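Local coordinates for tyrosine-protein phosphatase YwqE (Bacillus subtilis, PDB 3QY7) that removes phosphate from phosphotyrosine-containing proteins as a metal-dependent tyrosine phosphatase of the PHP-like TIM-barrel type, at residues A[83-88]-A[117-122]; A[164-170]-A[202-208]. All coordinates share one frame; numbering follows the deposited sequence.

Contact 1: residues A[83-88]-A[117-122]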
loop_
_atom_site.group_PDB
_atom_site.type_symbol
_atom_site.label_atom_id
_atom_site.label_comp_id
_atom_site.label_asym_id
_atom_site.label_seq_id
_atom_site.Cartn_x
_atom_site.Cartn_y
_atom_site.Cartn_z
ATOM N N ILE A 83 2.300 -3.960 12.187
ATOM C CA ILE A 83 2.736 -3.116 13.297
ATOM C C ILE A 83 3.243 -3.963 14.461
ATOM O O ILE A 83 2.708 -5.027 14.742
ATOM C CB ILE A 83 1.599 -2.151 13.741
ATOM C CG1 ILE A 83 2.121 -1.027 14.649
ATOM C CG2 ILE A 83 0.406 -2.922 14.337
ATOM C CD1 ILE A 83 1.119 0.111 14.856
ATOM N N TYR A 84 4.318 -3.494 15.080
ATOM C CA TYR A 84 4.813 -4.068 16.340
ATOM C C TYR A 84 5.560 -2.979 17.079
ATOM O O TYR A 84 5.830 -1.920 16.518
ATOM C CB TYR A 84 5.648 -5.346 16.126
ATOM C CG TYR A 84 6.944 -5.174 15.364
ATOM C CD1 TYR A 84 6.952 -5.115 13.969
ATOM C CD2 TYR A 84 8.165 -5.102 16.030
ATOM C CE1 TYR A 84 8.135 -4.977 13.268
ATOM C CE2 TYR A 84 9.357 -4.960 15.336
ATOM C CZ TYR A 84 9.336 -4.893 13.947
ATOM O OH TYR A 84 10.520 -4.760 13.247
ATOM N N GLY A 85 5.859 -3.220 18.356
ATOM C CA GLY A 85 6.343 -2.151 19.226
ATOM C C GLY A 85 7.678 -1.538 18.837
ATOM O O GLY A 85 7.918 -0.363 19.105
ATOM N N GLU A 86 8.531 -2.332 18.192
ATOM C CA GLU A 86 9.923 -1.956 17.946
ATOM C C GLU A 86 10.187 -1.493 16.508
ATOM O O GLU A 86 11.329 -1.522 16.047
ATOM C CB GLU A 86 10.860 -3.125 18.296
ATOM C CG GLU A 86 10.840 -3.569 19.768
ATOM C CD GLU A 86 9.599 -4.371 20.147
ATOM O OE1 GLU A 86 9.032 -5.067 19.275
ATOM O OE2 GLU A 86 9.191 -4.310 21.329
ATOM N N VAL A 87 9.135 -1.070 15.804
ATOM C CA VAL A 87 9.278 -0.589 14.420
ATOM C C VAL A 87 10.298 0.553 14.291
ATOM O O VAL A 87 11.147 0.530 13.401
ATOM C CB VAL A 87 7.919 -0.172 13.801
ATOM C CG1 VAL A 87 8.124 0.693 12.548
ATOM C CG2 VAL A 87 7.087 -1.404 13.469
ATOM N N GLU A 88 10.219 1.539 15.184
ATOM C CA GLU A 88 11.080 2.717 15.100
ATOM C C GLU A 88 12.549 2.336 15.278
ATOM O O GLU A 88 13.419 2.798 14.527
ATOM C CB GLU A 88 10.640 3.774 16.118
ATOM C CG GLU A 88 11.139 5.184 15.837
ATOM C CD GLU A 88 12.464 5.493 16.512
ATOM O OE1 GLU A 88 12.737 4.915 17.591
ATOM O OE2 GLU A 88 13.227 6.315 15.966
ATOM N N TYR A 117 -1.132 1.639 20.917
ATOM C CA TYR A 117 0.118 2.397 20.821
ATOM C C TYR A 117 0.373 2.992 19.426
ATOM O O TYR A 117 1.370 3.675 19.221
ATOM C CB TYR A 117 1.307 1.531 21.245
ATOM C CG TYR A 117 1.540 0.346 20.339
ATOM C CD1 TYR A 117 0.923 -0.872 20.584
ATOM C CD2 TYR A 117 2.376 0.456 19.221
ATOM C CE1 TYR A 117 1.127 -1.957 19.759
ATOM C CE2 TYR A 117 2.589 -0.630 18.380
ATOM C CZ TYR A 117 1.960 -1.828 18.651
ATOM O OH TYR A 117 2.150 -2.909 17.835
ATOM N N ALA A 118 -0.523 2.731 18.475
ATOM C CA ALA A 118 -0.356 3.210 17.102
ATOM C C ALA A 118 -0.070 4.713 17.007
ATOM O O ALA A 118 0.869 5.121 16.319
ATOM C CB ALA A 118 -1.590 2.837 16.251
ATOM N N GLU A 119 -0.860 5.534 17.701
ATOM C CA GLU A 119 -0.708 6.989 17.642
ATOM C C GLU A 119 0.673 7.445 18.115
ATOM O O GLU A 119 1.280 8.324 17.499
ATOM C CB GLU A 119 -1.795 7.709 18.454
ATOM C CG GLU A 119 -1.823 9.219 18.187
ATOM C CD GLU A 119 -2.861 9.986 18.996
ATOM O OE1 GLU A 119 -3.928 9.420 19.328
ATOM O OE2 GLU A 119 -2.612 11.181 19.275
ATOM N N GLN A 120 1.136 6.843 19.212
ATOM C CA GLN A 120 2.448 7.143 19.792
ATOM C C GLN A 120 3.559 6.784 18.806
ATOM O O GLN A 120 4.456 7.596 18.547
ATOM C CB GLN A 120 2.638 6.411 21.139
ATOM C CG GLN A 120 3.870 6.858 21.956
ATOM C CD GLN A 120 3.917 8.364 22.203
ATOM O OE1 GLN A 120 2.985 8.955 22.758
ATOM N NE2 GLN A 120 5.002 8.988 21.782
ATOM N N LEU A 121 3.472 5.584 18.233
ATOM C CA LEU A 121 4.439 5.138 17.218
ATOM C C LEU A 121 4.512 6.092 16.038
ATOM O O LEU A 121 5.604 6.451 15.587
ATOM C CB LEU A 121 4.114 3.726 16.723
ATOM C CG LEU A 121 4.966 3.185 15.556
ATOM C CD1 LEU A 121 6.433 3.089 15.922
ATOM C CD2 LEU A 121 4.438 1.846 15.137
ATOM N N PHE A 122 3.344 6.485 15.536
ATOM C CA PHE A 122 3.261 7.351 14.370
ATOM C C PHE A 122 3.824 8.742 14.675
ATOM O O PHE A 122 4.427 9.395 13.805
ATOM C CB PHE A 122 1.805 7.415 13.879
ATOM C CG PHE A 122 1.322 6.142 13.192
ATOM C CD1 PHE A 122 2.085 4.972 13.197
ATOM C CD2 PHE A 122 0.085 6.124 12.559
ATOM C CE1 PHE A 122 1.645 3.806 12.567
ATOM C CE2 PHE A 122 -0.375 4.953 11.934
ATOM C CZ PHE A 122 0.403 3.804 11.936
#
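The hydroxyl oxygen of Tyr-117 is pressed against the backbone and side chain at the Ile-83/Tyr-84 junction: its OH lies 3.3 Å from Tyr-84 CA and 3.7 Å from both Ile-83 C and Ile-83 CG1. Gly-85 N faces the same oxygen at longer range. With CG set between the backbone N and the carbonyl carbon (chi1 64°), the ring of Tyr-117 is carried across to Ile-83 and Tyr-84. Ile-83 approaches from the opposite direction, and its CG1 meets Tyr-117 CE2 at 3.8 Å, obliquely to the ring plane.

Beyond the ring, Ile-83 and Leu-121 slide past each other. Leu-121, whose CG is turned anti to the backbone N (chi1 174°), works as a fork. Branch CD2 takes Ile-83 CG1 at 3.7 Å, while CD1 reaches the first turn of helix 87-92, with Val-87 CB and Glu-88 N each at 4.2 Å. Ile-83 CD1 also meets Ala-118 CB at 4.1 Å and touches Phe-122 CE1, oblique to that ring. The pairings are mostly apolar, and the two segments together bury 317 Å².

The side chain of Tyr-84 leaves the backbone away from residues 117-122. Val-87 CG2 covers one face of its ring near the rim, His-43 meets it with nearly parallel planes, and its OH is hydrogen-bonded to Asp-90.

Ile-83, which follows strand 80-82, rests on Ile-107 and Val-87 on Ile-105, both of strand 104-108; Phe-122 touches Ile-107 as well as Pro-132 and Ile-134. The contact therefore joins the start of two neighbouring helices over the parallel strands 104-108 and 131-135, the side-by-side beta-alpha packing of a TIM barrel.

Contact 2: residues A[164-170]-A[202-208]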
loop_
_atom_site.group_PDB
_atom_site.type_symbol
_atom_site.label_atom_id
_atom_site.label_comp_id
_atom_site.label_asym_id
_atom_site.label_seq_id
_atom_site.Cartn_x
_atom_site.Cartn_y
_atom_site.Cartn_z
ATOM N N SER A 164 -7.286 -0.900 -4.581
ATOM C CA SER A 164 -8.026 -0.758 -5.841
ATOM C C SER A 164 -9.213 -1.693 -5.848
ATOM O O SER A 164 -10.315 -1.263 -6.158
ATOM C CB SER A 164 -7.152 -1.032 -7.068
ATOM O OG SER A 164 -6.091 -0.084 -7.192
ATOM N N GLY A 165 -8.992 -2.948 -5.481
ATOM C CA GLY A 165 -10.077 -3.929 -5.513
ATOM C C GLY A 165 -11.274 -3.555 -4.654
ATOM O O GLY A 165 -12.416 -3.838 -5.025
ATOM N N SER A 166 -11.032 -2.922 -3.506
ATOM C CA SER A 166 -12.116 -2.481 -2.621
ATOM C C SER A 166 -13.046 -1.508 -3.315
ATOM O O SER A 166 -14.275 -1.666 -3.271
ATOM C CB SER A 166 -11.558 -1.829 -1.350
ATOM O OG SER A 166 -10.784 -2.760 -0.625
ATOM N N LEU A 167 -12.457 -0.490 -3.935
ATOM C CA LEU A 167 -13.174 0.486 -4.743
ATOM C C LEU A 167 -13.875 -0.146 -5.943
ATOM O O LEU A 167 -14.966 0.301 -6.312
ATOM C CB LEU A 167 -12.226 1.594 -5.220
ATOM C CG LEU A 167 -11.759 2.566 -4.121
ATOM C CD1 LEU A 167 -10.581 3.392 -4.589
ATOM C CD2 LEU A 167 -12.903 3.467 -3.626
ATOM N N ALA A 168 -13.259 -1.180 -6.521
ATOM C CA ALA A 168 -13.764 -1.834 -7.740
ATOM C C ALA A 168 -14.876 -2.843 -7.443
ATOM O O ALA A 168 -15.561 -3.302 -8.362
ATOM C CB ALA A 168 -12.623 -2.508 -8.502
ATOM N N GLY A 169 -15.045 -3.190 -6.170
ATOM C CA GLY A 169 -16.107 -4.108 -5.736
ATOM C C GLY A 169 -15.770 -5.592 -5.717
ATOM O O GLY A 169 -16.641 -6.414 -5.383
ATOM N N ILE A 170 -14.525 -5.957 -6.048
ATOM C CA ILE A 170 -14.150 -7.390 -6.140
ATOM C C ILE A 170 -14.057 -8.104 -4.790
ATOM O O ILE A 170 -13.911 -9.334 -4.723
ATOM C CB ILE A 170 -12.867 -7.643 -6.982
ATOM C CG1 ILE A 170 -11.617 -7.156 -6.239
ATOM C CG2 ILE A 170 -13.015 -7.045 -8.399
ATOM C CD1 ILE A 170 -10.298 -7.509 -6.908
ATOM N N ASN A 202 -6.200 -9.557 -7.669
ATOM C CA ASN A 202 -5.418 -8.980 -8.720
ATOM C C ASN A 202 -5.464 -7.443 -8.759
ATOM O O ASN A 202 -5.665 -6.882 -7.759
ATOM C CB ASN A 202 -5.747 -9.613 -10.029
ATOM C CG ASN A 202 -7.153 -9.485 -10.353
ATOM O OD1 ASN A 202 -7.841 -8.709 -9.759
ATOM N ND2 ASN A 202 -7.594 -10.206 -11.325
ATOM N N PHE A 203 -5.163 -6.795 -9.857
ATOM C CA PHE A 203 -4.982 -5.364 -9.791
ATOM C C PHE A 203 -6.245 -4.444 -9.783
ATOM O O PHE A 203 -6.449 -3.740 -8.831
ATOM C CB PHE A 203 -4.029 -4.939 -10.912
ATOM C CG PHE A 203 -2.624 -5.405 -10.715
ATOM C CD1 PHE A 203 -2.272 -6.685 -11.029
ATOM C CD2 PHE A 203 -1.655 -4.595 -10.189
ATOM C CE1 PHE A 203 -1.038 -7.132 -10.820
ATOM C CE2 PHE A 203 -0.442 -5.051 -10.006
ATOM C CZ PHE A 203 -0.123 -6.335 -10.303
ATOM N N HIS A 204 -7.083 -4.536 -10.814
ATOM C CA HIS A 204 -8.319 -3.744 -10.870
ATOM C C HIS A 204 -8.081 -2.231 -10.783
ATOM O O HIS A 204 -8.915 -1.451 -10.309
ATOM C CB HIS A 204 -9.360 -4.304 -9.884
ATOM C CG HIS A 204 -10.081 -5.486 -10.451
ATOM N ND1 HIS A 204 -11.230 -5.361 -11.202
ATOM C CD2 HIS A 204 -9.750 -6.795 -10.490
ATOM C CE1 HIS A 204 -11.609 -6.551 -11.629
ATOM N NE2 HIS A 204 -10.733 -7.441 -11.198
ATOM N N THR A 205 -6.920 -1.841 -11.293
ATOM C CA THR A 205 -6.428 -0.477 -11.227
ATOM C C THR A 205 -7.329 0.519 -11.964
ATOM O O THR A 205 -7.764 1.521 -11.386
ATOM C CB THR A 205 -5.002 -0.414 -11.817
ATOM O OG1 THR A 205 -4.230 -1.518 -11.308
ATOM C CG2 THR A 205 -4.330 0.883 -11.448
ATOM N N GLN A 206 -7.599 0.241 -13.235
ATOM C CA GLN A 206 -8.421 1.132 -14.054
ATOM C C GLN A 206 -9.859 1.171 -13.566
ATOM O O GLN A 206 -10.495 2.245 -13.571
ATOM C CB GLN A 206 -8.339 0.726 -15.526
ATOM C CG GLN A 206 -6.956 0.973 -16.137
ATOM C CD GLN A 206 -6.525 2.433 -16.152
ATOM O OE1 GLN A 206 -7.346 3.350 -16.248
ATOM N NE2 GLN A 206 -5.224 2.653 -16.059
ATOM N N GLU A 207 -10.349 0.023 -13.119
ATOM C CA GLU A 207 -11.701 -0.095 -12.595
ATOM C C GLU A 207 -11.905 0.843 -11.399
ATOM O O GLU A 207 -12.886 1.596 -11.352
ATOM C CB GLU A 207 -11.991 -1.557 -12.264
ATOM C CG GLU A 207 -11.999 -2.462 -13.510
ATOM C CD GLU A 207 -10.659 -3.124 -13.889
ATOM O OE1 GLU A 207 -9.545 -2.566 -13.675
ATOM O OE2 GLU A 207 -10.747 -4.245 -14.455
ATOM N N ALA A 208 -10.950 0.823 -10.468
ATOM C CA ALA A 208 -10.956 1.705 -9.301
ATOM C C ALA A 208 -10.882 3.184 -9.673
ATOM O O ALA A 208 -11.591 3.999 -9.081
ATOM C CB ALA A 208 -9.827 1.329 -8.328
HETATM O O HOH W 1 -3.910 -1.092 -8.736
HETATM O O HOH W 2 -6.460 2.009 -8.813
HETATM O O HOH W 3 -6.762 -4.369 -5.986
#
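Ile-170 lays its CG2 methyl over one face of the His-204 imidazole, 3.6 Å from the ring centroid and 10° off the normal, which meets the geometry of a CH-pi contact. The setting is a TIM barrel: short helix 164-168 follows strand 159-163 and packs against the start of helix 205-216. At chi1 71° the CG1 branch of Ile-170 sits between N and the carbonyl carbon, and CD1 extends to His-204 CD2 at 3.7 Å, so both ends of the side chain lie along the ring.

Beside this pair the fit is made by small groups. Ala-168 CB touches Glu-207 CB at 3.9 Å, and Ala-208 CB nestles against Ser-164 O at 3.4 Å.

Further out, backbone features place these groups. A Schellman motif at Gly-169 (phi 90°) ends the helix and swings Ile-170 toward the imidazole; His-204, at the N-cap position, has positive phi itself. Among the side chains, Asn-202 is held by a hydrogen bond from its ND2 to Val-198 O.

Water supplies the polar links. One molecule accepts from Gly-165 N and probably donates to Phe-203 O. Two more meet at Ser-164 OG: one also contacts Thr-205 OG1 at 2.6 Å, and the other, 2.7 Å from Ser-164 OG, donates to Thr-205 O at 2.9 Å.

Contacts 1 and 2 lie on opposite sides of the centre of the chain, 29 Å apart between centres and about 18 Å between nearest atoms, so neither touches the other. They follow in series along the sequence, contact 1 closing before contact 2 opens. Each comes within about 11 Å of a bound iron, measured from the side chain of Ile-83 in contact 1 and of Phe-203 in contact 2; neither supplies a metal ligand. The chain between the segments of contact 1 carries the iron ligand Glu-108, whose backbone bonds to Ile-83; that between the segments of contact 2 carries Asp-194, an iron ligand, and His-196, a magnesium ligand.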